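Local coordinates for prolyl-ACP dehydrogenase (PDB 4IRN), which probably oxidises a prolyl group carried on an acyl carrier protein, with FAD as cofactor, in the biosynthesis of the cyanotoxin anatoxin-a, at residues 296-301 with 372-377; 289-294 with 362-367; 62-67 with 386-391; 54-59 with 111-116. One frame throughout, in Å; residues are numbered along the deposited sequence.

Contact 1 of 4, residues 296-301 with 372-377; sequences EQSIRY and IEIHGA. With FAD (flavin-adenine dinucleotide), chain J.
Helix 285-304 passes the C-terminal end of helix 350-375, with Ser298 and Ile374 at a CA–CA distance of 6.8 Å and the chain leaving helical geometry at Gly376, where phi is positive. Tyr301 and His375 carry the contact as an offset stack: the ring centroids are 4.2 Å apart and the planes differ by 23°. The overlap is partial, His375 CD2 lying 3.5 Å from Tyr301 CG over one face of the phenol ring and toward its rim. Tyr301 holds CG anti to its N (chi1 -163°), which sends the ring across to the imidazole. The imidazole is also held within its own helix, where His375 ND1 is hydrogen-bonded to Ala371 O, while Ser298 OG sits at the ring edge and is bonded to Leu294 O. Beside the stack, Ser298 CB meets Ile374 CD1 at 4.0 Å. At the far end of the phenol, in the ring plane, Tyr301 OH donates to a water, and that water donates in turn to His375 O (2.7 Å) and FAD O2A (2.6 Å). Beyond the helix end, Ala377 N gives FAD O1P a bond of 3.0 Å. The cofactor is also bound by the second subunit, through residues that include Thr195 and Ser169. Such a helix end meeting the pyrophosphate of a dinucleotide held between two subunits belongs to the FAD site of the acyl-CoA dehydrogenase fold.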
# COMPACT_ATOMS: atom_id res chain seq x y z
N GLU A 296 9.66 -20.76 3.54
CA GLU A 296 10.46 -21.88 3.03
C GLU A 296 9.64 -22.78 2.09
O GLU A 296 10.16 -23.28 1.09
CB GLU A 296 11.09 -22.72 4.17
CG GLU A 296 11.96 -21.99 5.18
CD GLU A 296 12.51 -22.84 6.32
OE1 GLU A 296 12.12 -24.02 6.45
OE2 GLU A 296 13.30 -22.29 7.13
N GLN A 297 8.35 -22.96 2.41
CA GLN A 297 7.41 -23.75 1.60
C GLN A 297 7.17 -23.08 0.26
O GLN A 297 7.10 -23.77 -0.77
CB GLN A 297 6.09 -23.94 2.33
CG GLN A 297 6.08 -25.20 3.17
CD GLN A 297 4.81 -25.44 3.93
OE1 GLN A 297 3.77 -24.81 3.70
NE2 GLN A 297 4.87 -26.35 4.89
N SER A 298 7.06 -21.74 0.26
CA SER A 298 6.83 -20.94 -0.94
C SER A 298 8.08 -20.84 -1.81
O SER A 298 7.94 -20.89 -3.04
CB SER A 298 6.28 -19.56 -0.59
OG SER A 298 5.04 -19.66 0.10
N ILE A 299 9.30 -20.74 -1.19
CA ILE A 299 10.59 -20.73 -1.92
C ILE A 299 10.70 -22.06 -2.68
O ILE A 299 10.92 -22.06 -3.89
CB ILE A 299 11.85 -20.46 -1.03
CG1 ILE A 299 11.82 -19.04 -0.45
CG2 ILE A 299 13.14 -20.66 -1.84
CD1 ILE A 299 12.74 -18.79 0.74
N ARG A 300 10.47 -23.20 -1.97
CA ARG A 300 10.49 -24.54 -2.55
C ARG A 300 9.60 -24.62 -3.79
O ARG A 300 10.05 -25.10 -4.82
CB ARG A 300 10.06 -25.61 -1.52
CG ARG A 300 11.17 -26.05 -0.58
CD ARG A 300 10.75 -27.23 0.28
NE ARG A 300 10.94 -26.98 1.71
CZ ARG A 300 9.99 -27.12 2.63
NH1 ARG A 300 8.75 -27.45 2.27
NH2 ARG A 300 10.24 -26.84 3.90
N TYR A 301 8.35 -24.12 -3.69
CA TYR A 301 7.38 -24.11 -4.80
C TYR A 301 7.81 -23.19 -5.96
O TYR A 301 7.67 -23.57 -7.12
CB TYR A 301 5.97 -23.76 -4.31
CG TYR A 301 4.90 -24.13 -5.31
CD1 TYR A 301 4.40 -25.42 -5.36
CD2 TYR A 301 4.40 -23.19 -6.21
CE1 TYR A 301 3.43 -25.78 -6.29
CE2 TYR A 301 3.42 -23.53 -7.14
CZ TYR A 301 2.94 -24.84 -7.18
OH TYR A 301 1.97 -25.21 -8.08
N ILE A 372 -0.53 -18.11 -1.00
CA ILE A 372 -1.63 -18.62 -1.81
C ILE A 372 -1.44 -18.14 -3.27
O ILE A 372 -1.64 -18.92 -4.21
CB ILE A 372 -3.01 -18.22 -1.21
CG1 ILE A 372 -3.23 -18.89 0.17
CG2 ILE A 372 -4.18 -18.55 -2.18
CD1 ILE A 372 -4.26 -18.23 1.05
N GLU A 373 -1.01 -16.87 -3.44
CA GLU A 373 -0.77 -16.26 -4.76
C GLU A 373 0.34 -16.97 -5.53
O GLU A 373 0.13 -17.31 -6.69
CB GLU A 373 -0.47 -14.76 -4.63
CG GLU A 373 -1.69 -13.91 -4.32
CD GLU A 373 -1.38 -12.53 -3.77
OE1 GLU A 373 -0.20 -12.12 -3.76
OE2 GLU A 373 -2.34 -11.85 -3.32
N ILE A 374 1.49 -17.24 -4.87
CA ILE A 374 2.65 -17.95 -5.44
C ILE A 374 2.24 -19.34 -5.98
O ILE A 374 2.68 -19.72 -7.06
CB ILE A 374 3.82 -18.02 -4.39
CG1 ILE A 374 4.43 -16.62 -4.13
CG2 ILE A 374 4.92 -19.02 -4.79
CD1 ILE A 374 5.05 -16.44 -2.77
N HIS A 375 1.38 -20.06 -5.23
CA HIS A 375 0.88 -21.40 -5.60
C HIS A 375 -0.22 -21.40 -6.68
O HIS A 375 -0.50 -22.45 -7.26
CB HIS A 375 0.43 -22.17 -4.35
CG HIS A 375 1.55 -22.59 -3.45
ND1 HIS A 375 2.21 -21.67 -2.65
CD2 HIS A 375 2.06 -23.81 -3.21
CE1 HIS A 375 3.11 -22.36 -1.98
NE2 HIS A 375 3.05 -23.65 -2.28
N GLY A 376 -0.80 -20.23 -6.97
CA GLY A 376 -1.86 -20.09 -7.96
C GLY A 376 -3.16 -20.70 -7.48
O GLY A 376 -3.46 -20.64 -6.28
N ALA A 377 -3.93 -21.32 -8.40
CA ALA A 377 -5.21 -21.98 -8.07
C ALA A 377 -4.99 -23.11 -7.07
O ALA A 377 -5.87 -23.38 -6.25
CB ALA A 377 -5.86 -22.53 -9.32
PA FAD J . 0.64 -21.21 -12.55
O1A FAD J . 0.90 -21.21 -14.01
O2A FAD J . 0.92 -22.49 -11.75
O5B FAD J . 1.35 -19.97 -11.85
C5B FAD J . 2.21 -20.14 -10.71
C4B FAD J . 2.45 -18.74 -10.22
O4B FAD J . 3.50 -18.14 -10.99
C3B FAD J . 1.22 -17.85 -10.33
O3B FAD J . 0.85 -17.37 -9.04
C2B FAD J . 1.60 -16.72 -11.30
O2B FAD J . 1.38 -15.48 -10.65
C1B FAD J . 3.10 -16.89 -11.52
N9A FAD J . 3.51 -16.83 -12.92
C8A FAD J . 3.43 -17.83 -13.85
N7A FAD J . 3.81 -17.48 -15.06
C5A FAD J . 4.16 -16.15 -14.91
C6A FAD J . 4.65 -15.19 -15.83
N6A FAD J . 4.82 -15.41 -17.14
N1A FAD J . 4.93 -13.95 -15.35
C2A FAD J . 4.72 -13.70 -14.06
N3A FAD J . 4.25 -14.52 -13.12
C4A FAD J . 3.99 -15.74 -13.60
N1 FAD J . -9.41 -23.39 -16.17
C2 FAD J . -10.14 -23.88 -17.24
O2 FAD J . -9.61 -24.13 -18.32
N3 FAD J . -11.49 -24.12 -17.11
C4 FAD J . -12.23 -23.90 -15.98
O4 FAD J . -13.44 -24.15 -15.98
C4X FAD J . -11.46 -23.38 -14.84
N5 FAD J . -12.10 -23.18 -13.70
C5X FAD J . -11.36 -22.73 -12.61
C6 FAD J . -12.02 -22.49 -11.41
C7 FAD J . -11.35 -22.03 -10.28
C7M FAD J . -12.13 -21.74 -9.02
C8 FAD J . -9.96 -21.81 -10.35
C8M FAD J . -9.18 -21.33 -9.16
C9 FAD J . -9.29 -22.05 -11.55
C9A FAD J . -9.96 -22.50 -12.69
N10 FAD J . -9.31 -22.74 -13.93
C10 FAD J . -10.04 -23.16 -15.02
C1' FAD J . -7.84 -22.61 -14.00
C2' FAD J . -7.43 -21.17 -13.76
O2' FAD J . -7.60 -20.38 -14.93
C3' FAD J . -5.99 -21.10 -13.22
O3' FAD J . -5.97 -20.65 -11.87
C4' FAD J . -5.03 -20.28 -14.08
O4' FAD J . -4.95 -20.96 -15.33
C5' FAD J . -3.66 -20.18 -13.43
O5' FAD J . -3.40 -21.53 -13.00
P FAD J . -2.12 -21.89 -12.18
O1P FAD J . -2.16 -21.40 -10.79
O2P FAD J . -2.01 -23.34 -12.61
O3P FAD J . -0.90 -21.03 -12.76
O HOH W 1 0.55 -23.57 -9.42

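Contact 2 of 4, residues 289-294 with 362-367; sequences GTMERL and EAWVQS
Segments 289-294 and 362-367 run in the same general direction, their helix axes 22° apart and 10.3 Å distant at closest approach, with Met291 and Trp364 as the nearest CA pair. They are two members of the helical C-terminal domain of the acyl-CoA dehydrogenase fold, and the side chains between them are buried. Met291 does most of the bridging. Its CG comes 3.7 Å from Trp364 CD1, on the pyrrole side of the indole, and the sulfur continues past the ring as a Met-aromatic contact: SD is 5.2 Å from the centroid of the five-membered ring and 47° off its normal, an oblique approach. The bend at chi3 (73°) turns the terminal methyl past the indole to the neighbouring residue of the same helix, where CE touches Ala363 CB at 3.8 Å. Ser367 OG lies 4.0 Å from that same CE; it is hydrogen-bonded to Arg328 on helix 316-344, and it meets Met291 by packing. Helix 316-344 also covers this side through Leu329, which meets Met291. Trp364 holds CG anti to its backbone N, laying the indole alongside helix 285-304. There Asn118 of helix 118-138 touches both Thr290 and Trp364. Thr290 keeps OG1 turned back to Ala286 O in its own helix and presents its methyl instead, with CG2 3.6 Å from Trp364 NE1.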
# COMPACT_ATOMS: atom_id res chain seq x y z
N GLY A 289 6.91 -18.07 13.66
CA GLY A 289 7.37 -19.41 13.29
C GLY A 289 6.63 -19.95 12.09
O GLY A 289 7.24 -20.53 11.19
N THR A 290 5.29 -19.73 12.06
CA THR A 290 4.38 -20.11 10.97
C THR A 290 4.79 -19.36 9.69
O THR A 290 4.81 -19.96 8.62
CB THR A 290 2.93 -19.80 11.38
OG1 THR A 290 2.64 -20.45 12.63
CG2 THR A 290 1.91 -20.21 10.32
N MET A 291 5.14 -18.07 9.83
CA MET A 291 5.58 -17.20 8.75
C MET A 291 6.88 -17.74 8.14
O MET A 291 7.04 -17.69 6.91
CB MET A 291 5.78 -15.77 9.25
CG MET A 291 4.47 -15.03 9.55
SD MET A 291 4.70 -13.43 10.36
CE MET A 291 5.32 -12.48 9.01
N GLU A 292 7.80 -18.27 8.99
CA GLU A 292 9.06 -18.87 8.56
C GLU A 292 8.78 -20.15 7.77
O GLU A 292 9.44 -20.37 6.75
CB GLU A 292 9.98 -19.16 9.76
CG GLU A 292 11.43 -19.40 9.39
CD GLU A 292 12.38 -19.62 10.56
OE1 GLU A 292 12.49 -18.71 11.42
OE2 GLU A 292 13.03 -20.69 10.60
N ARG A 293 7.80 -20.97 8.21
CA ARG A 293 7.41 -22.21 7.54
C ARG A 293 6.84 -21.94 6.14
O ARG A 293 7.26 -22.60 5.19
CB ARG A 293 6.45 -23.08 8.38
CG ARG A 293 6.10 -24.43 7.71
CD ARG A 293 5.21 -25.33 8.54
NE ARG A 293 3.86 -24.80 8.67
CZ ARG A 293 3.35 -24.32 9.80
NH1 ARG A 293 4.07 -24.31 10.91
NH2 ARG A 293 2.11 -23.84 9.83
N LEU A 294 5.92 -20.97 6.03
CA LEU A 294 5.31 -20.59 4.75
C LEU A 294 6.29 -19.97 3.77
O LEU A 294 6.11 -20.12 2.58
CB LEU A 294 4.11 -19.65 4.94
CG LEU A 294 2.98 -20.08 5.90
CD1 LEU A 294 1.97 -18.97 6.03
CD2 LEU A 294 2.32 -21.39 5.47
N GLU A 362 -0.83 -8.15 10.96
CA GLU A 362 -0.99 -7.71 9.57
C GLU A 362 0.03 -8.34 8.64
O GLU A 362 -0.31 -8.65 7.50
CB GLU A 362 -0.93 -6.19 9.47
CG GLU A 362 -2.17 -5.50 10.01
CD GLU A 362 -2.08 -3.99 10.14
OE1 GLU A 362 -1.04 -3.38 9.77
OE2 GLU A 362 -3.09 -3.40 10.58
N ALA A 363 1.26 -8.52 9.13
CA ALA A 363 2.35 -9.17 8.41
C ALA A 363 1.98 -10.63 8.10
O ALA A 363 2.20 -11.10 6.98
CB ALA A 363 3.62 -9.11 9.25
N TRP A 364 1.38 -11.32 9.09
CA TRP A 364 0.93 -12.70 8.99
C TRP A 364 -0.14 -12.89 7.92
O TRP A 364 -0.02 -13.79 7.10
CB TRP A 364 0.45 -13.22 10.35
CG TRP A 364 0.28 -14.72 10.43
CD1 TRP A 364 0.80 -15.66 9.58
CD2 TRP A 364 -0.43 -15.44 11.44
NE1 TRP A 364 0.42 -16.92 9.98
CE2 TRP A 364 -0.33 -16.82 11.12
CE3 TRP A 364 -1.18 -15.06 12.57
CZ2 TRP A 364 -0.92 -17.81 11.91
CZ3 TRP A 364 -1.76 -16.04 13.35
CH2 TRP A 364 -1.62 -17.40 13.03
N VAL A 365 -1.18 -12.03 7.91
CA VAL A 365 -2.30 -12.07 6.96
C VAL A 365 -1.79 -11.88 5.54
O VAL A 365 -2.12 -12.65 4.65
CB VAL A 365 -3.41 -11.05 7.35
CG1 VAL A 365 -4.40 -10.82 6.21
CG2 VAL A 365 -4.15 -11.49 8.61
N GLN A 366 -0.94 -10.86 5.35
CA GLN A 366 -0.34 -10.48 4.08
C GLN A 366 0.54 -11.58 3.51
O GLN A 366 0.40 -11.89 2.32
CB GLN A 366 0.41 -9.15 4.22
CG GLN A 366 0.78 -8.47 2.90
CD GLN A 366 -0.34 -8.30 1.91
OE1 GLN A 366 -1.37 -7.68 2.21
NE2 GLN A 366 -0.14 -8.82 0.70
N SER A 367 1.41 -12.19 4.34
CA SER A 367 2.30 -13.28 3.92
C SER A 367 1.52 -14.54 3.54
O SER A 367 1.91 -15.23 2.59
CB SER A 367 3.33 -13.58 5.00
OG SER A 367 4.21 -12.48 5.20

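Contact 3 of 4, residues 62-67 with 386-391; sequences DLIKND and LERELR
A buried salt-bridge network of Asp67, Glu387 and Arg391 ties helix 63-69, in the N-terminal part of the chain, to helix 386-395 of the C-terminal helical domain. Arg391 sits between the two acids. It grips Asp67 end-on, with NH2 at 2.7 Å from OD2 and NH1 at 3.2 Å from OD1; the second bond is nearly straight (163°) and uses the syn lone pair of OD1, whereas OD2 is met from above the carboxylate plane. Glu387, one turn back in the same helix, is held side-on: NE reaches OE1 and NH2 reaches OE2, each at 3.1 Å and in the guanidinium plane, though both oxygens are approached from above their carboxylate. NH1 also donates to Met239 O of its own chain, so all three nitrogens of Arg391 are engaged and the rotation of the group is fixed. Two carboxylates around one guanidinium would be expected to stabilise its charge. Arg388 plays a different part. A bend at chi3 (65°) carries its guanidinium against Leu63, whose CB lies over one face and whose CD1 is 3.5 Å from NH2, while Asp67 OD1 rests 3.6 Å from the aliphatic CD. Helix 386-395 is backed by helix 285-304 through Leu386 and Glu389 and by helix 350-375 through Leu386 and Leu390, and Met239 of the second subunit packs on Glu387 and Arg391.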
# COMPACT_ATOMS: atom_id res chain seq x y z
N ASP A 62 -5.03 -34.85 12.12
CA ASP A 62 -5.76 -34.82 10.86
C ASP A 62 -6.34 -33.43 10.77
O ASP A 62 -7.54 -33.23 11.04
CB ASP A 62 -6.84 -35.90 10.84
CG ASP A 62 -7.55 -36.13 9.51
OD1 ASP A 62 -7.27 -35.37 8.55
OD2 ASP A 62 -8.41 -37.04 9.43
N LEU A 63 -5.46 -32.44 10.50
CA LEU A 63 -5.80 -31.02 10.47
C LEU A 63 -6.90 -30.59 9.52
O LEU A 63 -7.65 -29.68 9.86
CB LEU A 63 -4.59 -30.11 10.35
CG LEU A 63 -4.22 -29.31 11.59
CD1 LEU A 63 -3.16 -28.31 11.25
CD2 LEU A 63 -5.41 -28.55 12.19
N ILE A 64 -7.02 -31.22 8.33
CA ILE A 64 -8.08 -30.89 7.39
C ILE A 64 -9.44 -31.24 8.04
O ILE A 64 -10.35 -30.42 8.02
CB ILE A 64 -7.86 -31.54 5.99
CG1 ILE A 64 -6.58 -30.99 5.30
CG2 ILE A 64 -9.11 -31.38 5.09
CD1 ILE A 64 -6.01 -31.82 4.18
N LYS A 65 -9.51 -32.42 8.71
CA LYS A 65 -10.69 -32.91 9.41
C LYS A 65 -11.02 -32.08 10.67
O LYS A 65 -12.18 -31.69 10.84
CB LYS A 65 -10.54 -34.39 9.76
CG LYS A 65 -11.76 -35.02 10.41
CD LYS A 65 -11.42 -36.31 11.11
CE LYS A 65 -12.65 -37.04 11.54
NZ LYS A 65 -13.28 -37.77 10.40
N ASN A 66 -10.02 -31.85 11.56
CA ASN A 66 -10.19 -31.08 12.81
C ASN A 66 -10.67 -29.64 12.55
O ASN A 66 -11.52 -29.13 13.28
CB ASN A 66 -8.90 -31.05 13.63
CG ASN A 66 -8.60 -32.30 14.44
OD1 ASN A 66 -9.03 -33.41 14.11
ND2 ASN A 66 -7.82 -32.13 15.50
N ASP A 67 -10.13 -29.02 11.48
CA ASP A 67 -10.53 -27.67 11.10
C ASP A 67 -11.98 -27.66 10.58
O ASP A 67 -12.77 -26.83 11.02
CB ASP A 67 -9.56 -27.11 10.05
CG ASP A 67 -9.95 -25.74 9.54
OD1 ASP A 67 -9.63 -24.74 10.22
OD2 ASP A 67 -10.60 -25.67 8.47
N LEU A 386 -2.82 -24.14 2.68
CA LEU A 386 -2.39 -22.74 2.75
C LEU A 386 -3.57 -21.82 3.03
O LEU A 386 -3.40 -20.75 3.63
CB LEU A 386 -1.68 -22.31 1.45
CG LEU A 386 -0.34 -22.98 1.15
CD1 LEU A 386 0.07 -22.71 -0.25
CD2 LEU A 386 0.75 -22.53 2.11
N GLU A 387 -4.78 -22.24 2.58
CA GLU A 387 -6.03 -21.51 2.74
C GLU A 387 -6.40 -21.39 4.23
O GLU A 387 -6.76 -20.30 4.68
CB GLU A 387 -7.15 -22.13 1.87
CG GLU A 387 -7.62 -23.54 2.25
CD GLU A 387 -8.93 -23.60 3.01
OE1 GLU A 387 -9.66 -22.59 3.01
OE2 GLU A 387 -9.23 -24.67 3.60
N ARG A 388 -6.25 -22.50 5.01
CA ARG A 388 -6.52 -22.55 6.44
C ARG A 388 -5.59 -21.56 7.18
O ARG A 388 -6.06 -20.84 8.07
CB ARG A 388 -6.32 -23.98 6.97
CG ARG A 388 -6.51 -24.11 8.48
CD ARG A 388 -6.36 -25.54 8.99
NE ARG A 388 -5.00 -26.07 8.81
CZ ARG A 388 -4.70 -27.07 7.99
NH1 ARG A 388 -5.64 -27.66 7.27
NH2 ARG A 388 -3.45 -27.50 7.89
N GLU A 389 -4.30 -21.51 6.78
CA GLU A 389 -3.30 -20.61 7.34
C GLU A 389 -3.79 -19.16 7.32
O GLU A 389 -3.71 -18.49 8.35
CB GLU A 389 -1.94 -20.74 6.60
CG GLU A 389 -1.28 -22.11 6.70
CD GLU A 389 -0.84 -22.59 8.07
OE1 GLU A 389 -0.67 -21.75 8.98
OE2 GLU A 389 -0.68 -23.82 8.25
N LEU A 390 -4.37 -18.71 6.16
CA LEU A 390 -4.92 -17.35 6.00
C LEU A 390 -6.14 -17.14 6.90
O LEU A 390 -6.22 -16.11 7.57
CB LEU A 390 -5.25 -17.02 4.53
CG LEU A 390 -5.91 -15.65 4.25
CD1 LEU A 390 -5.01 -14.48 4.66
CD2 LEU A 390 -6.31 -15.53 2.79
N ARG A 391 -7.08 -18.12 6.91
CA ARG A 391 -8.30 -18.10 7.74
C ARG A 391 -7.95 -17.93 9.22
O ARG A 391 -8.61 -17.15 9.91
CB ARG A 391 -9.14 -19.37 7.53
CG ARG A 391 -9.86 -19.43 6.17
CD ARG A 391 -10.96 -20.49 6.14
NE ARG A 391 -10.43 -21.84 5.92
CZ ARG A 391 -10.28 -22.75 6.88
NH1 ARG A 391 -10.62 -22.47 8.14
NH2 ARG A 391 -9.79 -23.94 6.59

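Contact 4 of 4, residues 54-59 with 111-116; sequences FAQQSL and LGYGCK
Ala55 and Gly114 bring helices 42-58 and 101-114 together closely, their CA atoms only 5.0 Å apart near the C-terminal ends of both helices. The methyl of Ala55 is the bump and the bare backbone of Gly114 the hollow: CB settles 3.5 Å from Gly114 C, at a place where the partner helix has no side chain to hold the backbones apart. The walls around that methyl are apolar, with Leu111 CD1 at 4.2 Å and Cys115 CB at the same distance. Further along, Leu59, just past its helix, extends CD1 into the groove between those same two residues, 4.4 Å from Leu111 CD1 and 4.0 Å from Cys115 SG. Cys115 is where segment 111-116 leaves helical geometry, and with SG anti to its N (chi1 -175°) the thiol is turned to meet the leucine. Helix 74-83 closes on Leu59 through Ala76 and Cys80, and helix 118-138 covers Leu111 and Cys115 through Met124 and Ile121. On the more exposed side, Gln56 stretches its extended chain past Gly114, placing CG 3.9 Å from Gly114 O, and lays its amide obliquely by the phenol of Tyr113, with NE2 3.9 Å from CE1 and the planes 49° apart. The hydroxyl of that tyrosine is bonded to Glu296 on helix 285-304. Within segment 54-59, Phe54 O takes bonds from Ser58 N and Ser58 OG, which reach it from opposite faces. What passes between the two segments is packing alone, so the joint of these N-terminal-domain helices rests on close van der Waals contact and fit of shape.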
# COMPACT_ATOMS: atom_id res chain seq x y z
N PHE A 54 9.81 -32.25 18.55
CA PHE A 54 8.67 -32.71 19.38
C PHE A 54 7.35 -32.43 18.67
O PHE A 54 6.50 -33.33 18.56
CB PHE A 54 8.71 -32.02 20.77
CG PHE A 54 7.40 -31.89 21.51
CD1 PHE A 54 6.85 -32.98 22.18
CD2 PHE A 54 6.73 -30.67 21.58
CE1 PHE A 54 5.63 -32.86 22.86
CE2 PHE A 54 5.52 -30.55 22.27
CZ PHE A 54 4.98 -31.64 22.91
N ALA A 55 7.19 -31.18 18.16
CA ALA A 55 6.00 -30.71 17.44
C ALA A 55 5.79 -31.45 16.11
O ALA A 55 4.65 -31.72 15.74
CB ALA A 55 6.07 -29.21 17.21
N GLN A 56 6.89 -31.75 15.40
CA GLN A 56 6.85 -32.45 14.12
C GLN A 56 6.59 -33.94 14.27
O GLN A 56 6.02 -34.53 13.36
CB GLN A 56 8.15 -32.22 13.33
CG GLN A 56 8.23 -30.85 12.67
CD GLN A 56 9.54 -30.60 11.97
OE1 GLN A 56 10.58 -31.23 12.26
NE2 GLN A 56 9.54 -29.64 11.06
N GLN A 57 7.02 -34.56 15.40
CA GLN A 57 6.88 -36.01 15.62
C GLN A 57 5.68 -36.43 16.46
O GLN A 57 4.96 -37.35 16.07
CB GLN A 57 8.17 -36.60 16.22
CG GLN A 57 9.35 -36.62 15.25
CD GLN A 57 10.70 -36.65 15.93
OE1 GLN A 57 10.83 -36.58 17.16
NE2 GLN A 57 11.75 -36.72 15.13
N SER A 58 5.47 -35.80 17.63
CA SER A 58 4.39 -36.17 18.54
C SER A 58 3.16 -35.26 18.59
O SER A 58 2.36 -35.39 19.52
CB SER A 58 4.94 -36.47 19.94
OG SER A 58 5.75 -35.41 20.42
N LEU A 59 2.96 -34.40 17.58
CA LEU A 59 1.77 -33.53 17.54
C LEU A 59 0.92 -33.72 16.27
O LEU A 59 -0.07 -33.00 16.09
CB LEU A 59 2.12 -32.04 17.76
CG LEU A 59 2.67 -31.59 19.12
CD1 LEU A 59 2.84 -30.09 19.14
CD2 LEU A 59 1.75 -31.97 20.25
N LEU A 111 7.88 -23.60 18.13
CA LEU A 111 6.61 -24.32 18.26
C LEU A 111 5.70 -24.01 17.08
O LEU A 111 5.10 -24.92 16.53
CB LEU A 111 5.92 -24.01 19.62
CG LEU A 111 4.61 -24.76 19.95
CD1 LEU A 111 4.82 -26.29 20.02
CD2 LEU A 111 4.01 -24.26 21.24
N GLY A 112 5.62 -22.73 16.69
CA GLY A 112 4.82 -22.26 15.57
C GLY A 112 5.26 -22.83 14.24
O GLY A 112 4.42 -23.14 13.39
N TYR A 113 6.58 -23.01 14.06
CA TYR A 113 7.18 -23.58 12.86
C TYR A 113 6.87 -25.09 12.77
O TYR A 113 6.50 -25.57 11.70
CB TYR A 113 8.71 -23.31 12.84
CG TYR A 113 9.44 -23.94 11.66
CD1 TYR A 113 9.85 -25.28 11.70
CD2 TYR A 113 9.67 -23.22 10.49
CE1 TYR A 113 10.45 -25.88 10.60
CE2 TYR A 113 10.33 -23.80 9.40
CZ TYR A 113 10.73 -25.13 9.46
OH TYR A 113 11.29 -25.73 8.35
N GLY A 114 7.04 -25.80 13.89
CA GLY A 114 6.82 -27.24 13.98
C GLY A 114 5.38 -27.71 14.09
O GLY A 114 5.06 -28.82 13.66
N CYS A 115 4.51 -26.90 14.70
CA CYS A 115 3.09 -27.21 14.90
C CYS A 115 2.22 -26.45 13.92
O CYS A 115 2.28 -25.22 13.86
CB CYS A 115 2.68 -26.95 16.35
SG CYS A 115 0.98 -27.45 16.74
N LYS A 116 1.42 -27.19 13.13
CA LYS A 116 0.54 -26.60 12.11
C LYS A 116 -0.82 -26.17 12.66
O LYS A 116 -1.52 -25.38 12.02
CB LYS A 116 0.38 -27.56 10.91
CG LYS A 116 1.62 -27.69 10.03
CD LYS A 116 1.35 -28.63 8.86
CE LYS A 116 2.45 -28.61 7.83
NZ LYS A 116 2.22 -29.60 6.76

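Contacts 1 and 2 are successive levels of one pairing, helix 285-304 with helix 350-375, their centres about 13 Å apart. Contact 3, centred about 15 Å from contact 2, joins parts far apart in the sequence, one from the N-terminal and one from the C-terminal domain; it encloses contacts 1 and 2 along the chain, while contact 4 crosses it. Contact 4, wholly in the N-terminal domain, closes first; its centre is about 21 Å from that of contact 1. Arg293 of contact 2 links contacts 3 and 4, with a salt bridge to Glu389 and probable hydrogen bonds to Gly112 O and Tyr113 O. The N-terminal helices are thereby joined to the C-terminal domain, where contact 1 meets FAD at the end of helix 350-375.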